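Local structure of putative branched-chain amino acid transport system substrate-binding protein (3TX6) at residues K292-E295 and R296-P299. The protein is probably the periplasmic solute-binding component of an ABC transporter that takes up lignin-derived aromatic acids, and binds 3-(4-hydroxyphenyl)pyruvic acid. Numbering follows the deposited sequence.
Sequences KVLE and RVVP
Val293 O accepts two backbone N-H groups of the next helical turn: Val297 N at 2.9 Å, and Arg296 N at 3.0 Å in a weak, bent bond. Arg296 N is itself shared, its other weak bond running to Lys292 O at 3.4 Å. One residue on, Val298 N reaches Leu294 O at 2.9 Å. Pro299 has no N-H to give to the turn before, and helix 282-304 is kinked there; Pro299 CD lies 3.1 Å from Glu295 O. In this periplasmic binding protein fold the helix packs Leu294 and Val298 against strands 8-14 and 37-38, through Ile10, Ile8 and Ile38, while Val293 and Val297 lean on Leu320 of helix 310-322. Between the turns, Leu294 CD2 meets one methyl each from Val297 and Val298, the two CG2 atoms, both at 4.1 Å. Val298 offers that methyl because its CG1 stands opposite the backbone N (chi1 164°), leaving CG2 turned back toward Leu294, whose CB it also touches. Val293 CG1 and Val297 CG1 make a looser contact at 4.4 Å. On the more open side, Arg296 bends at chi2 and chi3 away from the preceding turn; its NE forms a salt bridge with Glu323 and its NH2 a hydrogen bond to Lys324 O, while Lys292 NZ forms a salt bridge with Glu266.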
# COMPACT_ATOMS: atom_id res chain seq x y z
N LYS A 292 -9.22 10.48 5.06
CA LYS A 292 -8.58 11.53 5.86
C LYS A 292 -8.02 12.60 4.92
O LYS A 292 -8.15 13.80 5.21
CB LYS A 292 -7.47 10.97 6.76
CG LYS A 292 -7.95 10.10 7.92
CD LYS A 292 -8.82 10.91 8.89
CE LYS A 292 -9.11 10.15 10.17
NZ LYS A 292 -9.90 10.91 11.21
N VAL A 293 -7.45 12.21 3.77
CA VAL A 293 -6.98 13.21 2.79
C VAL A 293 -8.15 14.04 2.28
O VAL A 293 -8.05 15.29 2.20
CB VAL A 293 -6.14 12.55 1.66
CG1 VAL A 293 -5.90 13.52 0.49
CG2 VAL A 293 -4.86 11.96 2.21
N LEU A 294 -9.25 13.37 1.92
CA LEU A 294 -10.44 14.07 1.50
C LEU A 294 -11.00 15.04 2.56
O LEU A 294 -11.46 16.13 2.21
CB LEU A 294 -11.54 13.12 1.04
CG LEU A 294 -11.23 12.31 -0.24
CD1 LEU A 294 -12.47 11.52 -0.66
CD2 LEU A 294 -10.70 13.22 -1.34
N GLU A 295 -10.96 14.67 3.84
CA GLU A 295 -11.38 15.60 4.88
C GLU A 295 -10.58 16.92 4.89
O GLU A 295 -11.12 17.92 5.31
CB GLU A 295 -11.30 14.96 6.26
CG GLU A 295 -12.37 13.93 6.53
CD GLU A 295 -12.23 13.38 7.95
OE1 GLU A 295 -11.81 14.12 8.88
OE2 GLU A 295 -12.52 12.24 8.17
N ARG A 296 -9.32 16.89 4.44
CA ARG A 296 -8.49 18.11 4.31
C ARG A 296 -8.76 18.84 3.00
O ARG A 296 -8.91 20.08 3.00
CB ARG A 296 -6.97 17.79 4.32
CG ARG A 296 -6.40 17.61 5.69
CD ARG A 296 -6.27 18.92 6.46
NE ARG A 296 -5.31 19.90 5.97
CZ ARG A 296 -4.00 19.94 6.27
NH1 ARG A 296 -3.40 19.04 7.02
NH2 ARG A 296 -3.26 20.91 5.78
N VAL A 297 -8.80 18.11 1.88
CA VAL A 297 -8.75 18.80 0.61
C VAL A 297 -10.16 19.20 0.11
O VAL A 297 -10.32 20.18 -0.60
CB VAL A 297 -8.01 18.03 -0.50
CG1 VAL A 297 -6.53 17.86 -0.19
CG2 VAL A 297 -8.68 16.73 -0.90
N VAL A 298 -11.17 18.42 0.43
CA VAL A 298 -12.53 18.74 -0.03
C VAL A 298 -13.02 20.11 0.51
O VAL A 298 -13.60 20.88 -0.26
CB VAL A 298 -13.52 17.58 0.28
CG1 VAL A 298 -14.99 18.06 0.17
CG2 VAL A 298 -13.22 16.38 -0.64
N PRO A 299 -12.84 20.39 1.83
CA PRO A 299 -13.31 21.74 2.24
C PRO A 299 -12.62 22.88 1.48
O PRO A 299 -13.25 23.88 1.19
CB PRO A 299 -13.03 21.78 3.75
CG PRO A 299 -13.06 20.32 4.16
CD PRO A 299 -12.44 19.57 2.99